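Mitochondrial enolase superfamily member 1 (Homo sapiens, PDB 4A35) catalyses the magnesium-dependent dehydration of L-fuconate to 2-keto-3-deoxy-L-fuconate, a step in the breakdown of L-fucose. Local coordinates at residues 14-19 and 62-67. Numbering follows the deposited sequence.
Sequences DVRFPT and GTEVVV. With EDO (1,2-ethanediol), chain D.
A salt-bridge network of D14, R16 and E64 ties the end of strand 7-16 to the first turn of helix 63-73. R16 sends NH2 across to E64 OE1 (3.0 Å) in a weak, bent bond, the guanidinium and carboxylate planes 33° apart. The same arginine grips D14 side-on: NE meets OD1 at 2.7 Å, almost straight and in the guanidinium plane, while NH2 reaches the syn lone pair of OD2 at 2.8 Å. With CG anti to the backbone N (chi1 -174°), the D14 carboxylate lies against T63, its OD1 3.1 Å from the methyl CG2. V67 CG2 packs on the backbone N and CB of D14. T63 OG1 lies over one guanidinium face, but its hydrogen bonds go to T58 and the carbonyl of G60. All this belongs to the N-terminal capping domain of the enolase superfamily, where a three-stranded antiparallel sheet is followed by helices; strand 7-16 is an outer strand of that sheet, its end bonded through the backbone to H427 and Y429, and the Y429 ring adds a cation-pi contact to R16. E64 folds back at chi2 (-77°), and OE1 also takes a weak bond from N of G62, the N-cap residue. D14 OD2 and E64 OE1 stand 4.5 Å apart, their like charges probably offset by the shared NH2. A leucine in place of R16 would probably leave these two neighbouring, nearly parallel carboxylates without the guanidinium they share, and the D14 side chain freer to turn. At the guanidinium edge, NH1 donates to O1 of a 1,2-ethanediol (2.9 Å), probably carried over from crystallisation.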
loop_
_atom_site.group_PDB
_atom_site.type_symbol
_atom_site.label_atom_id
_atom_site.label_comp_id
_atom_site.label_asym_id
_atom_site.label_seq_id
_atom_site.Cartn_x
_atom_site.Cartn_y
_atom_site.Cartn_z
ATOM N N ASP A 14 -2.788 -6.208 20.992
ATOM C CA ASP A 14 -3.919 -6.316 20.069
ATOM C C ASP A 14 -5.181 -6.041 20.893
ATOM O O ASP A 14 -5.531 -6.862 21.740
ATOM C CB ASP A 14 -3.904 -7.757 19.483
ATOM C CG ASP A 14 -4.905 -8.027 18.391
ATOM O OD1 ASP A 14 -5.912 -7.263 18.293
ATOM O OD2 ASP A 14 -4.728 -9.049 17.661
ATOM N N VAL A 15 -5.825 -4.849 20.714
ATOM C CA VAL A 15 -7.008 -4.445 21.495
ATOM C C VAL A 15 -8.207 -4.376 20.556
ATOM O O VAL A 15 -8.119 -3.708 19.536
ATOM C CB VAL A 15 -6.775 -3.092 22.239
ATOM C CG1 VAL A 15 -7.918 -2.773 23.194
ATOM C CG2 VAL A 15 -5.444 -3.109 22.990
ATOM N N ARG A 16 -9.303 -5.081 20.865
ATOM C CA ARG A 16 -10.428 -5.109 19.945
ATOM C C ARG A 16 -11.719 -4.883 20.647
ATOM O O ARG A 16 -11.961 -5.438 21.709
ATOM C CB ARG A 16 -10.488 -6.478 19.182
ATOM C CG ARG A 16 -9.197 -6.802 18.394
ATOM C CD ARG A 16 -9.350 -8.088 17.588
ATOM N NE ARG A 16 -8.036 -8.490 17.075
ATOM C CZ ARG A 16 -7.837 -9.373 16.104
ATOM N NH1 ARG A 16 -8.872 -9.950 15.497
ATOM N NH2 ARG A 16 -6.611 -9.668 15.717
ATOM N N PHE A 17 -12.538 -3.994 20.059
ATOM C CA PHE A 17 -13.855 -3.700 20.590
ATOM C C PHE A 17 -14.886 -4.382 19.684
ATOM O O PHE A 17 -14.858 -4.221 18.456
ATOM C CB PHE A 17 -14.085 -2.172 20.768
ATOM C CG PHE A 17 -13.057 -1.550 21.702
ATOM C CD1 PHE A 17 -13.274 -1.512 23.080
ATOM C CD2 PHE A 17 -11.845 -1.055 21.205
ATOM C CE1 PHE A 17 -12.299 -0.999 23.954
ATOM C CE2 PHE A 17 -10.865 -0.539 22.078
ATOM C CZ PHE A 17 -11.098 -0.518 23.445
ATOM N N PRO A 18 -15.893 -5.046 20.301
ATOM C CA PRO A 18 -16.899 -5.787 19.493
ATOM C C PRO A 18 -18.019 -4.885 18.939
ATOM O O PRO A 18 -19.205 -5.125 19.139
ATOM C CB PRO A 18 -17.423 -6.834 20.471
ATOM C CG PRO A 18 -17.285 -6.134 21.864
ATOM C CD PRO A 18 -16.000 -5.348 21.753
ATOM N N THR A 19 -17.651 -3.848 18.218
ATOM C CA THR A 19 -18.643 -2.870 17.750
ATOM C C THR A 19 -19.613 -3.476 16.696
ATOM O O THR A 19 -20.747 -2.988 16.597
ATOM C CB THR A 19 -17.976 -1.582 17.287
ATOM O OG1 THR A 19 -16.981 -1.913 16.383
ATOM C CG2 THR A 19 -17.322 -0.794 18.443
ATOM N N GLY A 62 -6.751 -8.704 11.361
ATOM C CA GLY A 62 -5.555 -8.071 10.799
ATOM C C GLY A 62 -4.801 -7.258 11.806
ATOM O O GLY A 62 -3.645 -6.911 11.567
ATOM N N THR A 63 -5.407 -7.008 13.000
ATOM C CA THR A 63 -4.709 -6.253 14.045
ATOM C C THR A 63 -3.440 -7.019 14.467
ATOM O O THR A 63 -2.417 -6.382 14.703
ATOM C CB THR A 63 -5.616 -5.988 15.291
ATOM O OG1 THR A 63 -6.836 -5.315 14.878
ATOM C CG2 THR A 63 -4.899 -5.082 16.304
ATOM N N GLU A 64 -3.521 -8.375 14.537
ATOM C CA GLU A 64 -2.368 -9.212 14.906
ATOM C C GLU A 64 -1.205 -9.037 13.861
ATOM O O GLU A 64 -0.032 -9.161 14.220
ATOM C CB GLU A 64 -2.792 -10.682 15.078
ATOM C CG GLU A 64 -3.006 -11.473 13.779
ATOM C CD GLU A 64 -4.289 -11.240 13.004
ATOM O OE1 GLU A 64 -5.010 -10.256 13.287
ATOM O OE2 GLU A 64 -4.497 -11.968 11.998
ATOM N N VAL A 65 -1.538 -8.782 12.565
ATOM C CA VAL A 65 -0.518 -8.566 11.519
ATOM C C VAL A 65 0.236 -7.231 11.784
ATOM O O VAL A 65 1.491 -7.134 11.659
ATOM C CB VAL A 65 -1.152 -8.651 10.092
ATOM C CG1 VAL A 65 -0.077 -8.510 9.028
ATOM C CG2 VAL A 65 -1.950 -9.948 9.901
ATOM N N VAL A 66 -0.529 -6.192 12.140
ATOM C CA VAL A 66 0.008 -4.867 12.526
ATOM C C VAL A 66 0.931 -5.033 13.769
ATOM O O VAL A 66 2.070 -4.523 13.781
ATOM C CB VAL A 66 -1.123 -3.823 12.744
ATOM C CG1 VAL A 66 -0.554 -2.504 13.234
ATOM C CG2 VAL A 66 -1.947 -3.621 11.454
ATOM N N VAL A 67 0.447 -5.742 14.820
ATOM C CA VAL A 67 1.235 -6.041 16.023
ATOM C C VAL A 67 2.582 -6.686 15.598
ATOM O O VAL A 67 3.637 -6.251 16.047
ATOM C CB VAL A 67 0.431 -6.920 17.040
ATOM C CG1 VAL A 67 1.349 -7.483 18.134
ATOM C CG2 VAL A 67 -0.703 -6.096 17.654
HETATM C C1 EDO D . -12.276 -10.633 16.849
HETATM O O1 EDO D . -11.721 -9.674 15.942
HETATM C C2 EDO D . -12.124 -12.094 16.313
HETATM O O2 EDO D . -12.182 -12.146 14.885
#